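Local coordinates for protein-glutamine gamma-glutamyltransferase 2 (Pagrus major, PDB 1G0D) that probably catalyses the calcium-dependent cross-linking of peptide-bound glutamine to lysine and other primary amines, releasing ammonia, at residues A[296-301]-A[330-335]; A[165-170]-A[419-424]. All blocks are in the same frame, centred on the assembly; numbering follows the deposited sequence.

In the fold
The chain first passes through 165-170, the tight turn between strands 159-164 and 169-176, and meets its partner 419-424 only about 250 residues later, so interaction 2 closes a very long loop. Nested inside that loop, interaction 1 closes a much shorter one of 28 residues, pairing the end of strand 290-298 with the start of strand 329-339 next to the active site. The two centres lie about 9 Å apart and are joined directly: backbone bonds probably link Phe296 O to Lys421 N and Ala297 O to Gly420 N, and Phe296 packs on Trp167. The hairpin turn, the 419-424 loop and the edge of the catalytic sheet are thus tied together.

Interaction 1 of 2, residues A[296-301]-A[330-335]; sequences FASAHD and NFHCWV
With CG turned opposite the backbone N (chi1 -170° in His300, 171° in His332), both histidines bring their rings toward each other. There His300 ND1 lies 3.8 Å from His332 NE2, the planes inclined at 43° in neither a stack nor a T. Each nitrogen has its hydrogen-bond partner elsewhere: His332 NE2 with Asp355 and His300 ND1 with Glu393. Ser298 packs against the base of the His332 side chain, its OG 3.0 Å from His332 CB, while the hydroxyl itself bonds to Asn295. At the other end of the contact, Phe296 and Phe331 form the one antiparallel non-hydrogen-bonded bridge between the segments. Both side chains leave on the same face of the sheet, and Phe296 CD1 rests 3.5 Å from Phe331 CB, whereas the Phe331 ring leads away to stack on Tyr515. Ala297 N donates to Asn330 O over 3.3 Å; the N-H points nearly straight at the oxygen but reaches it from well above the carbonyl plane. This closely packed, buried end of the two strands carries His332, whose side chain lies close to those of Cys272 and Asp355, the Cys-His-Asp catalytic triad of the papain-like transglutaminase core.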
ATOM      1  N   PHE A 296      -2.193  -6.549  11.763  1.00  5.68           N
ATOM      2  CA  PHE A 296      -3.400  -6.432  12.580  1.00 11.29           C
ATOM      3  C   PHE A 296      -2.964  -6.205  14.035  1.00 13.36           C
ATOM      4  O   PHE A 296      -1.984  -6.783  14.483  1.00 14.30           O
ATOM      5  CB  PHE A 296      -4.275  -7.664  12.391  1.00 11.49           C
ATOM      6  CG  PHE A 296      -4.936  -7.714  11.021  1.00 13.34           C
ATOM      7  CD1 PHE A 296      -6.110  -7.003  10.768  1.00  9.60           C
ATOM      8  CD2 PHE A 296      -4.378  -8.459   9.983  1.00 12.61           C
ATOM      9  CE1 PHE A 296      -6.722  -7.025   9.498  1.00  8.23           C
ATOM     10  CE2 PHE A 296      -4.989  -8.486   8.699  1.00 11.26           C
ATOM     11  CZ  PHE A 296      -6.160  -7.767   8.466  1.00  7.70           C
ATOM     12  N   ALA A 297      -3.676  -5.339  14.762  1.00 16.28           N
ATOM     13  CA  ALA A 297      -3.298  -4.973  16.132  1.00 13.55           C
ATOM     14  C   ALA A 297      -1.933  -4.259  15.979  1.00 15.15           C
ATOM     15  O   ALA A 297      -0.866  -4.752  16.367  1.00 12.48           O
ATOM     16  CB  ALA A 297      -3.189  -6.231  17.033  1.00 12.66           C
ATOM     17  N   SER A 298      -1.996  -3.077  15.378  1.00 15.66           N
ATOM     18  CA  SER A 298      -0.816  -2.285  15.110  1.00 15.16           C
ATOM     19  C   SER A 298      -0.392  -1.303  16.166  1.00 16.65           C
ATOM     20  O   SER A 298      -1.100  -0.365  16.448  1.00 20.65           O
ATOM     21  CB  SER A 298      -1.031  -1.509  13.836  1.00 16.48           C
ATOM     22  OG  SER A 298      -0.128  -1.969  12.858  1.00 23.63           O
ATOM     23  N   ALA A 299       0.784  -1.489  16.733  1.00 18.22           N
ATOM     24  CA  ALA A 299       1.269  -0.535  17.722  1.00 13.41           C
ATOM     25  C   ALA A 299       1.841   0.736  17.070  1.00 12.63           C
ATOM     26  O   ALA A 299       2.957   1.175  17.378  1.00 11.78           O
ATOM     27  CB  ALA A 299       2.308  -1.176  18.585  1.00 13.01           C
ATOM     28  N   HIS A 300       1.061   1.347  16.187  1.00 13.18           N
ATOM     29  CA  HIS A 300       1.507   2.575  15.527  1.00 15.78           C
ATOM     30  C   HIS A 300       1.592   3.774  16.471  1.00 19.06           C
ATOM     31  O   HIS A 300       2.522   4.582  16.416  1.00 20.84           O
ATOM     32  CB  HIS A 300       0.553   2.943  14.411  1.00  7.16           C
ATOM     33  CG  HIS A 300       1.069   4.043  13.556  1.00 12.73           C
ATOM     34  ND1 HIS A 300       2.231   3.923  12.819  1.00 14.84           N
ATOM     35  CD2 HIS A 300       0.602   5.291  13.325  1.00 12.43           C
ATOM     36  CE1 HIS A 300       2.455   5.053  12.172  1.00 13.39           C
ATOM     37  NE2 HIS A 300       1.483   5.899  12.462  1.00 12.66           N
ATOM     38  N   ASP A 301       0.548   3.876  17.290  1.00 26.42           N
ATOM     39  CA  ASP A 301       0.285   4.908  18.307  1.00 29.36           C
ATOM     40  C   ASP A 301       1.375   5.171  19.337  1.00 29.09           C
ATOM     41  O   ASP A 301       1.549   6.289  19.812  1.00 31.57           O
ATOM     42  CB  ASP A 301      -0.934   4.462  19.087  1.00 38.17           C
ATOM     43  CG  ASP A 301      -0.815   2.990  19.545  1.00 44.36           C
ATOM     44  OD1 ASP A 301      -1.104   2.099  18.720  1.00 44.71           O
ATOM     45  OD2 ASP A 301      -0.427   2.712  20.714  1.00 51.08           O
ATOM     46  N   ASN A 330      -6.784  -1.153  14.614  1.00 14.88           N
ATOM     47  CA  ASN A 330      -7.385  -2.438  14.231  1.00 14.75           C
ATOM     48  C   ASN A 330      -6.459  -3.133  13.209  1.00 16.89           C
ATOM     49  O   ASN A 330      -6.348  -4.372  13.166  1.00 18.16           O
ATOM     50  CB  ASN A 330      -8.771  -2.235  13.621  1.00 14.85           C
ATOM     51  CG  ASN A 330      -9.850  -1.979  14.665  1.00 17.11           C
ATOM     52  OD1 ASN A 330      -9.569  -1.843  15.865  1.00 16.44           O
ATOM     53  ND2 ASN A 330     -11.094  -1.901  14.207  1.00 13.36           N
ATOM     54  N   PHE A 331      -5.807  -2.321  12.381  1.00 17.26           N
ATOM     55  CA  PHE A 331      -4.847  -2.806  11.388  1.00 15.65           C
ATOM     56  C   PHE A 331      -4.112  -1.594  10.885  1.00 13.46           C
ATOM     57  O   PHE A 331      -4.507  -0.464  11.128  1.00 15.18           O
ATOM     58  CB  PHE A 331      -5.528  -3.556  10.215  1.00 15.43           C
ATOM     59  CG  PHE A 331      -6.218  -2.657   9.218  1.00 16.96           C
ATOM     60  CD1 PHE A 331      -7.588  -2.387   9.320  1.00 16.13           C
ATOM     61  CD2 PHE A 331      -5.501  -2.044   8.205  1.00 13.46           C
ATOM     62  CE1 PHE A 331      -8.233  -1.511   8.430  1.00 14.66           C
ATOM     63  CE2 PHE A 331      -6.138  -1.159   7.300  1.00 14.90           C
ATOM     64  CZ  PHE A 331      -7.506  -0.893   7.416  1.00 13.51           C
ATOM     65  N   HIS A 332      -3.008  -1.828  10.219  1.00 12.68           N
ATOM     66  CA  HIS A 332      -2.239  -0.739   9.670  1.00  9.37           C
ATOM     67  C   HIS A 332      -1.449  -1.326   8.537  1.00  8.66           C
ATOM     68  O   HIS A 332      -0.887  -2.411   8.665  1.00 10.45           O
ATOM     69  CB  HIS A 332      -1.279  -0.162  10.698  1.00  9.24           C
ATOM     70  CG  HIS A 332      -0.321   0.830  10.117  1.00 10.53           C
ATOM     71  ND1 HIS A 332      -0.731   1.850   9.283  1.00 12.55           N
ATOM     72  CD2 HIS A 332       1.017   0.987  10.281  1.00  9.12           C
ATOM     73  CE1 HIS A 332       0.314   2.600   8.960  1.00 12.56           C
ATOM     74  NE2 HIS A 332       1.384   2.099   9.555  1.00 10.07           N
ATOM     75  N   CYS A 333      -1.387  -0.587   7.443  1.00  9.98           N
ATOM     76  CA  CYS A 333      -0.698  -1.008   6.253  1.00  9.87           C
ATOM     77  C   CYS A 333       0.593  -0.254   5.903  1.00 10.40           C
ATOM     78  O   CYS A 333       0.757   0.933   6.193  1.00 12.99           O
ATOM     79  CB  CYS A 333      -1.643  -0.866   5.068  1.00  9.14           C
ATOM     80  SG  CYS A 333      -3.199  -1.686   5.190  1.00 16.34           S
ATOM     81  N   TRP A 334       1.515  -0.970   5.276  1.00 10.60           N
ATOM     82  CA  TRP A 334       2.739  -0.380   4.769  1.00  9.52           C
ATOM     83  C   TRP A 334       3.142  -1.179   3.521  1.00 11.56           C
ATOM     84  O   TRP A 334       2.369  -1.954   2.962  1.00  9.23           O
ATOM     85  CB  TRP A 334       3.873  -0.322   5.820  1.00  5.34           C
ATOM     86  CG  TRP A 334       4.324  -1.619   6.391  1.00 11.05           C
ATOM     87  CD1 TRP A 334       5.218  -2.495   5.840  1.00  9.94           C
ATOM     88  CD2 TRP A 334       3.931  -2.192   7.655  1.00 12.36           C
ATOM     89  NE1 TRP A 334       5.404  -3.578   6.682  1.00 10.47           N
ATOM     90  CE2 TRP A 334       4.626  -3.414   7.797  1.00  9.02           C
ATOM     91  CE3 TRP A 334       3.061  -1.787   8.675  1.00 15.97           C
ATOM     92  CZ2 TRP A 334       4.474  -4.231   8.918  1.00  9.22           C
ATOM     93  CZ3 TRP A 334       2.912  -2.609   9.796  1.00 13.34           C
ATOM     94  CH2 TRP A 334       3.619  -3.817   9.902  1.00 10.20           C
ATOM     95  N   VAL A 335       4.367  -1.011   3.091  1.00 13.77           N
ATOM     96  CA  VAL A 335       4.792  -1.674   1.891  1.00 10.48           C
ATOM     97  C   VAL A 335       6.164  -2.291   2.100  1.00 11.58           C
ATOM     98  O   VAL A 335       6.942  -1.800   2.895  1.00 12.78           O
ATOM     99  CB  VAL A 335       4.746  -0.596   0.804  1.00 13.18           C
ATOM    100  CG1 VAL A 335       6.086  -0.337   0.174  1.00  2.79           C
ATOM    101  CG2 VAL A 335       3.686  -0.931  -0.130  1.00 11.01           C
TER

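Interaction 2 of 2, residues A[165-170]-A[419-424]; sequences GTWDYI and VGKNIS
Lys421 lies across one face of the Trp167 indole, its aliphatic chain crossing the ring at a slant. The methylene CE does most of the touching: it sits 3.7 Å from the centroid of the five-membered ring and only 11° off the normal, a CH-pi contact. Beyond it NZ stays over the same face at 4.5 Å from that centroid, in cation-pi geometry. Bends at chi2 (96°) and chi3 (81°) fold the lysine so that CE, rather than the ammonium group, makes the closest approach, while nearer the backbone Lys421 CB packs 3.8 Å from Trp167 CB. NZ is also bonded to the carbonyl oxygens of His416 and Ser418. The opposite face of the indole is backed by Asp168 CB, so the ring is sandwiched between the lysine and its own neighbour in sequence. NE1 bonds to His416 at the rim, which should limit rotation of the ring.

The indole projects from a type I turn running from Thr166 to Tyr169, inside which Thr166 OG1 donates to Asp168 OD1, and the contact joins this hairpin turn to the 419-424 loop. Asn422 comes up beside the ring, its amide lying close to the carbonyl oxygen of Trp167. Farther along the 419-424 segment, Ile170 CD1 approaches Asn422 CB at 4.3 Å and Ser424 OG at 4.4 Å, loose van der Waals contacts at the margin. That hydroxyl is turned back on its own segment, donating to Asn422 O over 2.6 Å, and it also meets Arg433.

Two bonded carbonyl oxygens and an aromatic face all meet the lysine ammonium. The contact thus combines dispersion from CE with electrostatic attraction from NZ, an environment that would be expected to favour the charged form of the lysine.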
ATOM      1  N   GLY A 165      -9.951  -4.935   7.997  1.00 20.58           N
ATOM      2  CA  GLY A 165     -10.862  -5.491   8.985  1.00 23.35           C
ATOM      3  C   GLY A 165     -10.180  -5.628  10.337  1.00 22.94           C
ATOM      4  O   GLY A 165      -9.477  -4.715  10.753  1.00 25.83           O
ATOM      5  N   THR A 166     -10.383  -6.756  11.015  1.00 22.02           N
ATOM      6  CA  THR A 166      -9.760  -7.032  12.308  1.00 22.74           C
ATOM      7  C   THR A 166      -9.046  -8.377  12.168  1.00 24.07           C
ATOM      8  O   THR A 166      -9.399  -9.174  11.299  1.00 25.93           O
ATOM      9  CB  THR A 166     -10.804  -7.108  13.423  1.00 23.23           C
ATOM     10  OG1 THR A 166     -11.745  -8.146  13.118  1.00 27.74           O
ATOM     11  CG2 THR A 166     -11.540  -5.755  13.567  1.00 18.23           C
ATOM     12  N   TRP A 167      -8.058  -8.645  13.009  1.00 24.30           N
ATOM     13  CA  TRP A 167      -7.277  -9.878  12.873  1.00 26.73           C
ATOM     14  C   TRP A 167      -8.044 -11.164  12.975  1.00 27.19           C
ATOM     15  O   TRP A 167      -7.561 -12.198  12.513  1.00 30.36           O
ATOM     16  CB  TRP A 167      -6.168  -9.931  13.893  1.00 26.45           C
ATOM     17  CG  TRP A 167      -6.716  -9.921  15.236  1.00 32.30           C
ATOM     18  CD1 TRP A 167      -6.885  -8.843  16.031  1.00 37.16           C
ATOM     19  CD2 TRP A 167      -7.232 -11.033  15.951  1.00 34.30           C
ATOM     20  NE1 TRP A 167      -7.478  -9.207  17.208  1.00 40.72           N
ATOM     21  CE2 TRP A 167      -7.701 -10.553  17.183  1.00 36.68           C
ATOM     22  CE3 TRP A 167      -7.341 -12.389  15.672  1.00 36.09           C
ATOM     23  CZ2 TRP A 167      -8.268 -11.378  18.133  1.00 41.07           C
ATOM     24  CZ3 TRP A 167      -7.907 -13.211  16.615  1.00 37.96           C
ATOM     25  CH2 TRP A 167      -8.364 -12.709  17.830  1.00 40.67           C
ATOM     26  N   ASP A 168      -9.213 -11.118  13.609  1.00 27.30           N
ATOM     27  CA  ASP A 168     -10.049 -12.310  13.760  1.00 23.16           C
ATOM     28  C   ASP A 168     -11.157 -12.290  12.722  1.00 20.44           C
ATOM     29  O   ASP A 168     -11.924 -13.229  12.608  1.00 19.87           O
ATOM     30  CB  ASP A 168     -10.668 -12.371  15.167  1.00 24.58           C
ATOM     31  CG  ASP A 168     -11.309 -11.049  15.591  1.00 29.63           C
ATOM     32  OD1 ASP A 168     -11.020  -9.997  14.976  1.00 32.60           O
ATOM     33  OD2 ASP A 168     -12.106 -11.051  16.554  1.00 32.22           O
ATOM     34  N   TYR A 169     -11.223 -11.223  11.948  1.00 18.74           N
ATOM     35  CA  TYR A 169     -12.270 -11.082  10.958  1.00 22.90           C
ATOM     36  C   TYR A 169     -11.696 -10.205   9.835  1.00 23.79           C
ATOM     37  O   TYR A 169     -12.025  -9.022   9.702  1.00 24.86           O
ATOM     38  CB  TYR A 169     -13.486 -10.457  11.674  1.00 29.56           C
ATOM     39  CG  TYR A 169     -14.791 -10.315  10.908  1.00 36.66           C
ATOM     40  CD1 TYR A 169     -14.909 -10.701   9.570  1.00 43.13           C
ATOM     41  CD2 TYR A 169     -15.890  -9.700  11.509  1.00 40.84           C
ATOM     42  CE1 TYR A 169     -16.114 -10.460   8.836  1.00 46.88           C
ATOM     43  CE2 TYR A 169     -17.083  -9.453  10.799  1.00 47.17           C
ATOM     44  CZ  TYR A 169     -17.190  -9.829   9.460  1.00 47.43           C
ATOM     45  OH  TYR A 169     -18.350  -9.533   8.764  1.00 47.40           O
ATOM     46  N   ILE A 170     -10.828 -10.828   9.029  1.00 22.68           N
ATOM     47  CA  ILE A 170     -10.130 -10.192   7.908  1.00 21.41           C
ATOM     48  C   ILE A 170     -10.946 -10.053   6.636  1.00 21.71           C
ATOM     49  O   ILE A 170     -11.563 -11.001   6.185  1.00 24.10           O
ATOM     50  CB  ILE A 170      -8.864 -10.992   7.540  1.00 21.31           C
ATOM     51  CG1 ILE A 170      -7.934 -11.072   8.747  1.00 18.30           C
ATOM     52  CG2 ILE A 170      -8.162 -10.359   6.359  1.00 19.52           C
ATOM     53  CD1 ILE A 170      -6.708 -11.821   8.472  1.00 16.70           C
ATOM     54  N   VAL A 419       0.428  -7.649  19.679  1.00 37.37           N
ATOM     55  CA  VAL A 419       0.368  -6.747  18.535  1.00 33.01           C
ATOM     56  C   VAL A 419       0.957  -7.541  17.398  1.00 29.51           C
ATOM     57  O   VAL A 419       1.550  -8.593  17.638  1.00 29.67           O
ATOM     58  CB  VAL A 419       1.267  -5.525  18.690  1.00 31.93           C
ATOM     59  CG1 VAL A 419       0.456  -4.315  18.974  1.00 34.49           C
ATOM     60  CG2 VAL A 419       2.269  -5.771  19.765  1.00 38.69           C
ATOM     61  N   GLY A 420       0.832  -7.014  16.176  1.00 25.97           N
ATOM     62  CA  GLY A 420       1.376  -7.682  15.003  1.00 22.74           C
ATOM     63  C   GLY A 420       0.801  -9.067  14.880  1.00 22.06           C
ATOM     64  O   GLY A 420       1.515 -10.086  14.942  1.00 20.37           O
ATOM     65  N   LYS A 421      -0.501  -9.112  14.652  1.00 21.51           N
ATOM     66  CA  LYS A 421      -1.151 -10.382  14.622  1.00 22.93           C
ATOM     67  C   LYS A 421      -1.127 -11.193  13.358  1.00 22.38           C
ATOM     68  O   LYS A 421      -0.516 -12.251  13.345  1.00 28.89           O
ATOM     69  CB  LYS A 421      -2.577 -10.242  15.129  1.00 25.32           C
ATOM     70  CG  LYS A 421      -2.904 -11.237  16.223  1.00 34.50           C
ATOM     71  CD  LYS A 421      -2.721 -10.634  17.606  1.00 39.35           C
ATOM     72  CE  LYS A 421      -3.925  -9.800  17.989  1.00 42.72           C
ATOM     73  NZ  LYS A 421      -4.007  -9.609  19.451  1.00 41.22           N
ATOM     74  N   ASN A 422      -1.767 -10.773  12.288  1.00 16.26           N
ATOM     75  CA  ASN A 422      -1.712 -11.675  11.153  1.00 15.17           C
ATOM     76  C   ASN A 422      -1.171 -10.947   9.970  1.00 15.46           C
ATOM     77  O   ASN A 422      -1.849 -10.777   8.977  1.00 16.79           O
ATOM     78  CB  ASN A 422      -3.106 -12.240  10.855  1.00 14.16           C
ATOM     79  CG  ASN A 422      -3.566 -13.285  11.901  1.00 16.80           C
ATOM     80  OD1 ASN A 422      -2.795 -14.138  12.318  1.00 20.00           O
ATOM     81  ND2 ASN A 422      -4.832 -13.209  12.322  1.00 19.80           N
ATOM     82  N   ILE A 423       0.057 -10.488  10.103  1.00 12.08           N
ATOM     83  CA  ILE A 423       0.698  -9.760   9.028  1.00 13.51           C
ATOM     84  C   ILE A 423       0.326 -10.490   7.735  1.00 14.88           C
ATOM     85  O   ILE A 423       0.570 -11.674   7.584  1.00 18.02           O
ATOM     86  CB  ILE A 423       2.202  -9.738   9.278  1.00 11.29           C
ATOM     87  CG1 ILE A 423       2.439  -9.903  10.785  1.00  8.98           C
ATOM     88  CG2 ILE A 423       2.803  -8.463   8.754  1.00  6.19           C
ATOM     89  CD1 ILE A 423       3.187  -8.769  11.436  1.00 11.36           C
ATOM     90  N   SER A 424      -0.292  -9.770   6.811  1.00 14.48           N
ATOM     91  CA  SER A 424      -0.778 -10.358   5.579  1.00  8.89           C
ATOM     92  C   SER A 424      -0.330  -9.624   4.340  1.00 11.74           C
ATOM     93  O   SER A 424      -0.116  -8.415   4.372  1.00  6.47           O
ATOM     94  CB  SER A 424      -2.304 -10.338   5.598  1.00  9.09           C
ATOM     95  OG  SER A 424      -2.817 -11.205   6.591  1.00 11.91           O
TER